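Local coordinates for protein putative adhesin (Komagataella phaffii, PDB 5FX8) that is a putative cell-wall adhesin that may take part in cell-cell interaction, contacting other proteins through salt bridges and hydrogen bonds, at residues Val195-Phe209 / Ser222-Gly234. Sequence-based numbering, arbitrary orientation.
Sequences VKYAVGSSLNEFGDF and SSGEWIPITPASG
Tyr197 and Ile227 form an antiparallel hydrogen-bonded pair: Tyr197 N reaches Ile227 O at 2.9 Å, and Ile227 N returns to Tyr197 O at 2.8 Å. Lys196 with Pro228 is the adjoining non-hydrogen-bonded pair; a third backbone bond, from Ile229 N to Val195 O (2.8 Å), extends the ladder past the proline. Towards Gly224 the backbones lose this pairing, and one water accepts from both Val199 N and Glu225 N. Ser201 N then donates almost straight (177°) to Ser222 O, although Ser222 is poorly ordered.

On the sheet face bearing Lys196, the evidence for a cation-pi interaction is direct: NZ stands 3.6 Å from the centroid of the five-membered ring of Trp226 and only 7° off its normal. Lys196 CE lies above the six-membered ring at the same time, a CH-pi contact. With CG between the backbone N and the carbonyl carbon (chi1 63°) and the chain extended beyond it, the lysine runs across the indole, from CG over CE3 to NZ over the pyrrole. Ala198 CB touches the benzo ring obliquely, 3.7 Å from Trp226 CE3.

On the face bearing Tyr197 and Ile227 the contacts are mainly apolar. Ile227 CB lies over the Tyr197 ring, somewhat off its normal and 4.2 Å from its centroid, a CH-pi contact; Ile227 CG2 touches Tyr197 CE1. Ile229 CG1 meets the ring edge at Tyr197 CD1 (3.7 Å), and Ile229 CD1 touches Val195 CG1.

The short strand 227-228 is thus the outermost within this chain of a five-stranded antiparallel sheet in the second cohesin-like domain, added beside strand 189-200, whose other neighbour is strand 260-268. Arg262 of that strand touches Trp226. Tyr197 and Ile229 face the opposing sheet, where Phe251 meets the tyrosine edge-to-face and Phe240 packs on the isoleucine.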
loop_
_atom_site.group_PDB
_atom_site.type_symbol
_atom_site.label_atom_id
_atom_site.label_comp_id
_atom_site.label_asym_id
_atom_site.label_seq_id
_atom_site.Cartn_x
_atom_site.Cartn_y
_atom_site.Cartn_z
ATOM N N VAL C 195 -37.525 19.427 9.554
ATOM C CA VAL C 195 -36.440 19.046 10.453
ATOM C C VAL C 195 -35.131 19.424 9.777
ATOM O O VAL C 195 -34.927 19.125 8.600
ATOM C CB VAL C 195 -36.490 17.542 10.782
ATOM C CG1 VAL C 195 -35.520 17.195 11.895
ATOM C CG2 VAL C 195 -37.882 17.127 11.175
ATOM N N LYS C 196 -34.262 20.110 10.498
ATOM C CA LYS C 196 -33.070 20.672 9.890
ATOM C C LYS C 196 -31.981 20.728 10.951
ATOM O O LYS C 196 -32.233 20.528 12.139
ATOM C CB LYS C 196 -33.352 22.054 9.281
ATOM C CG LYS C 196 -33.774 23.086 10.292
ATOM C CD LYS C 196 -34.108 24.426 9.686
ATOM C CE LYS C 196 -34.495 25.393 10.780
ATOM N NZ LYS C 196 -34.892 26.726 10.276
ATOM N N TYR C 197 -30.752 20.964 10.513
ATOM C CA TYR C 197 -29.667 21.082 11.467
ATOM C C TYR C 197 -28.653 22.070 10.927
ATOM O O TYR C 197 -28.664 22.424 9.754
ATOM C CB TYR C 197 -29.020 19.724 11.775
ATOM C CG TYR C 197 -28.048 19.230 10.723
ATOM C CD1 TYR C 197 -28.491 18.517 9.615
ATOM C CD2 TYR C 197 -26.687 19.467 10.849
ATOM C CE1 TYR C 197 -27.611 18.073 8.654
ATOM C CE2 TYR C 197 -25.803 19.031 9.906
ATOM C CZ TYR C 197 -26.259 18.328 8.799
ATOM O OH TYR C 197 -25.352 17.884 7.850
ATOM N N ALA C 198 -27.784 22.530 11.813
ATOM C CA ALA C 198 -26.717 23.426 11.440
ATOM C C ALA C 198 -25.557 23.177 12.377
ATOM O O ALA C 198 -25.731 22.667 13.477
ATOM C CB ALA C 198 -27.161 24.880 11.517
ATOM N N VAL C 199 -24.365 23.548 11.933
ATOM C CA VAL C 199 -23.165 23.456 12.748
ATOM C C VAL C 199 -22.485 24.815 12.714
ATOM O O VAL C 199 -22.074 25.273 11.646
ATOM C CB VAL C 199 -22.207 22.361 12.251
ATOM C CG1 VAL C 199 -21.075 22.191 13.216
ATOM C CG2 VAL C 199 -22.919 21.045 12.067
ATOM N N GLY C 200 -22.374 25.461 13.867
ATOM C CA GLY C 200 -21.753 26.763 13.961
ATOM C C GLY C 200 -20.542 26.719 14.868
ATOM O O GLY C 200 -20.447 25.881 15.761
ATOM N N SER C 201 -19.609 27.630 14.626
ATOM C CA SER C 201 -18.398 27.699 15.418
ATOM C C SER C 201 -18.122 29.066 16.019
ATOM O O SER C 201 -17.188 29.185 16.813
ATOM C CB SER C 201 -17.193 27.288 14.573
ATOM O OG SER C 201 -17.161 28.070 13.394
ATOM N N SER C 202 -18.886 30.092 15.676
ATOM C CA SER C 202 -18.625 31.428 16.193
ATOM C C SER C 202 -19.043 31.582 17.654
ATOM O O SER C 202 -18.198 31.535 18.555
ATOM C CB SER C 202 -19.372 32.453 15.363
ATOM O OG SER C 202 -20.744 32.358 15.700
ATOM N N LEU C 203 -20.342 31.783 17.882
ATOM C CA LEU C 203 -20.936 32.058 19.193
ATOM C C LEU C 203 -20.681 33.496 19.609
ATOM O O LEU C 203 -19.544 33.970 19.541
ATOM C CB LEU C 203 -20.427 31.114 20.287
ATOM C CG LEU C 203 -20.707 29.638 20.078
ATOM C CD1 LEU C 203 -20.648 28.900 21.392
ATOM C CD2 LEU C 203 -22.052 29.455 19.414
ATOM N N ASN C 204 -21.733 34.194 20.040
ATOM C CA ASN C 204 -21.629 35.561 20.526
ATOM C C ASN C 204 -21.374 35.567 22.028
ATOM O O ASN C 204 -21.021 34.554 22.631
ATOM C CB ASN C 204 -22.880 36.354 20.164
ATOM C CG ASN C 204 -24.145 35.757 20.737
ATOM O OD1 ASN C 204 -24.154 35.151 21.811
ATOM N ND2 ASN C 204 -25.231 35.929 20.011
ATOM N N GLU C 205 -21.551 36.717 22.667
ATOM C CA GLU C 205 -21.190 36.767 24.074
ATOM C C GLU C 205 -22.191 36.020 24.945
ATOM O O GLU C 205 -21.873 35.689 26.088
ATOM C CB GLU C 205 -21.028 38.214 24.520
ATOM C CG GLU C 205 -22.133 39.130 24.043
ATOM C CD GLU C 205 -22.134 40.482 24.755
ATOM O OE1 GLU C 205 -21.237 40.727 25.594
ATOM O OE2 GLU C 205 -23.038 41.300 24.478
ATOM N N PHE C 206 -23.374 35.712 24.419
ATOM C CA PHE C 206 -24.350 34.898 25.123
ATOM C C PHE C 206 -24.338 33.451 24.670
ATOM O O PHE C 206 -25.285 32.715 24.958
ATOM C CB PHE C 206 -25.743 35.480 24.948
ATOM C CG PHE C 206 -26.058 36.576 25.905
ATOM C CD1 PHE C 206 -26.330 36.288 27.222
ATOM C CD2 PHE C 206 -26.096 37.889 25.486
ATOM C CE1 PHE C 206 -26.629 37.274 28.104
ATOM C CE2 PHE C 206 -26.396 38.891 26.373
ATOM C CZ PHE C 206 -26.670 38.579 27.685
ATOM N N GLY C 207 -23.288 33.030 23.972
ATOM C CA GLY C 207 -23.159 31.638 23.594
ATOM C C GLY C 207 -24.036 31.199 22.446
ATOM O O GLY C 207 -24.156 30.003 22.210
ATOM N N ASP C 208 -24.635 32.127 21.708
ATOM C CA ASP C 208 -25.627 31.803 20.698
ATOM C C ASP C 208 -25.095 32.095 19.300
ATOM O O ASP C 208 -24.080 32.765 19.123
ATOM C CB ASP C 208 -26.920 32.588 20.940
ATOM C CG ASP C 208 -28.154 31.833 20.502
ATOM O OD1 ASP C 208 -28.013 30.769 19.854
ATOM O OD2 ASP C 208 -29.272 32.308 20.799
ATOM N N PHE C 209 -25.791 31.559 18.304
ATOM C CA PHE C 209 -25.456 31.772 16.908
ATOM C C PHE C 209 -26.734 31.625 16.109
ATOM O O PHE C 209 -27.679 30.962 16.538
ATOM C CB PHE C 209 -24.370 30.800 16.418
ATOM C CG PHE C 209 -24.813 29.364 16.339
ATOM C CD1 PHE C 209 -24.897 28.585 17.474
ATOM C CD2 PHE C 209 -25.129 28.793 15.128
ATOM C CE1 PHE C 209 -25.298 27.279 17.402
ATOM C CE2 PHE C 209 -25.535 27.495 15.060
ATOM C CZ PHE C 209 -25.615 26.738 16.202
ATOM N N SER C 222 -17.863 31.060 10.931
ATOM C CA SER C 222 -19.006 31.806 11.442
ATOM C C SER C 222 -20.148 30.864 11.885
ATOM O O SER C 222 -19.934 29.700 12.236
ATOM C CB SER C 222 -19.525 32.803 10.380
ATOM O OG SER C 222 -18.536 33.732 9.953
ATOM N N SER C 223 -21.363 31.406 11.898
ATOM C CA SER C 223 -22.552 30.590 12.068
ATOM C C SER C 223 -22.670 29.617 10.901
ATOM O O SER C 223 -21.984 29.739 9.884
ATOM C CB SER C 223 -23.782 31.483 12.155
ATOM O OG SER C 223 -23.766 32.441 11.110
ATOM N N GLY C 224 -23.536 28.638 11.049
ATOM C CA GLY C 224 -23.635 27.569 10.079
ATOM C C GLY C 224 -24.640 27.866 8.990
ATOM O O GLY C 224 -25.026 29.010 8.746
ATOM N N GLU C 225 -25.077 26.803 8.334
ATOM C CA GLU C 225 -26.132 26.880 7.340
ATOM C C GLU C 225 -27.178 25.831 7.674
ATOM O O GLU C 225 -26.836 24.674 7.933
ATOM C CB GLU C 225 -25.575 26.661 5.935
ATOM C CG GLU C 225 -26.534 27.017 4.817
ATOM C CD GLU C 225 -25.817 27.517 3.566
ATOM O OE1 GLU C 225 -24.605 27.819 3.645
ATOM O OE2 GLU C 225 -26.468 27.615 2.503
ATOM N N TRP C 226 -28.446 26.233 7.668
ATOM C CA TRP C 226 -29.515 25.276 7.892
ATOM C C TRP C 226 -29.546 24.233 6.784
ATOM O O TRP C 226 -29.605 24.565 5.599
ATOM C CB TRP C 226 -30.859 25.984 7.973
ATOM C CG TRP C 226 -31.137 26.710 9.263
ATOM C CD1 TRP C 226 -31.483 28.013 9.397
ATOM C CD2 TRP C 226 -31.109 26.167 10.582
ATOM N NE1 TRP C 226 -31.677 28.319 10.707
ATOM C CE2 TRP C 226 -31.457 27.203 11.462
ATOM C CE3 TRP C 226 -30.828 24.906 11.107
ATOM C CZ2 TRP C 226 -31.530 27.024 12.830
ATOM C CZ3 TRP C 226 -30.908 24.726 12.462
ATOM C CH2 TRP C 226 -31.248 25.782 13.313
ATOM N N ILE C 227 -29.529 22.966 7.178
ATOM C CA ILE C 227 -29.501 21.833 6.266
ATOM C C ILE C 227 -30.712 20.960 6.576
ATOM O O ILE C 227 -30.808 20.399 7.666
ATOM C CB ILE C 227 -28.194 21.035 6.404
ATOM C CG1 ILE C 227 -27.003 21.918 6.054
ATOM C CG2 ILE C 227 -28.201 19.787 5.534
ATOM C CD1 ILE C 227 -25.719 21.318 6.448
ATOM N N PRO C 228 -31.654 20.807 5.660
ATOM C CA PRO C 228 -32.818 19.971 5.942
ATOM C C PRO C 228 -32.431 18.505 6.076
ATOM O O PRO C 228 -31.397 18.048 5.590
ATOM C CB PRO C 228 -33.718 20.207 4.727
ATOM C CG PRO C 228 -32.803 20.624 3.643
ATOM C CD PRO C 228 -31.636 21.303 4.273
ATOM N N ILE C 229 -33.285 17.766 6.762
ATOM C CA ILE C 229 -33.083 16.361 7.043
ATOM C C ILE C 229 -34.273 15.635 6.433
ATOM O O ILE C 229 -35.418 15.881 6.823
ATOM C CB ILE C 229 -32.981 16.095 8.549
ATOM C CG1 ILE C 229 -31.710 16.683 9.144
ATOM C CG2 ILE C 229 -33.056 14.637 8.858
ATOM C CD1 ILE C 229 -31.647 16.481 10.621
ATOM N N THR C 230 -34.020 14.783 5.449
ATOM C CA THR C 230 -35.095 14.059 4.801
ATOM C C THR C 230 -34.733 12.593 4.855
ATOM O O THR C 230 -33.662 12.268 5.360
ATOM C CB THR C 230 -35.283 14.519 3.368
ATOM O OG1 THR C 230 -34.351 13.830 2.528
ATOM C CG2 THR C 230 -35.045 15.995 3.290
ATOM N N PRO C 231 -35.599 11.680 4.415
ATOM C CA PRO C 231 -35.168 10.279 4.309
ATOM C C PRO C 231 -33.951 10.097 3.434
ATOM O O PRO C 231 -33.119 9.230 3.716
ATOM C CB PRO C 231 -36.393 9.586 3.711
ATOM C CG PRO C 231 -37.528 10.388 4.197
ATOM C CD PRO C 231 -37.061 11.807 4.290
ATOM N N ALA C 232 -33.804 10.907 2.396
ATOM C CA ALA C 232 -32.735 10.715 1.441
ATOM C C ALA C 232 -31.396 11.225 1.933
ATOM O O ALA C 232 -30.404 11.082 1.217
ATOM C CB ALA C 232 -33.074 11.395 0.116
ATOM N N SER C 233 -31.319 11.818 3.109
ATOM C CA SER C 233 -30.080 12.472 3.475
ATOM C C SER C 233 -29.057 11.458 3.976
ATOM O O SER C 233 -29.397 10.442 4.583
ATOM C CB SER C 233 -30.343 13.569 4.499
ATOM O OG SER C 233 -31.115 13.091 5.552
ATOM N N GLY C 234 -27.796 11.719 3.663
ATOM C CA GLY C 234 -26.698 10.890 4.086
ATOM C C GLY C 234 -25.962 11.467 5.272
ATOM O O GLY C 234 -26.453 12.349 5.983
HETATM O O HOH W 1 -37.481 17.379 7.455
HETATM O O HOH W 2 -24.360 24.127 9.046
#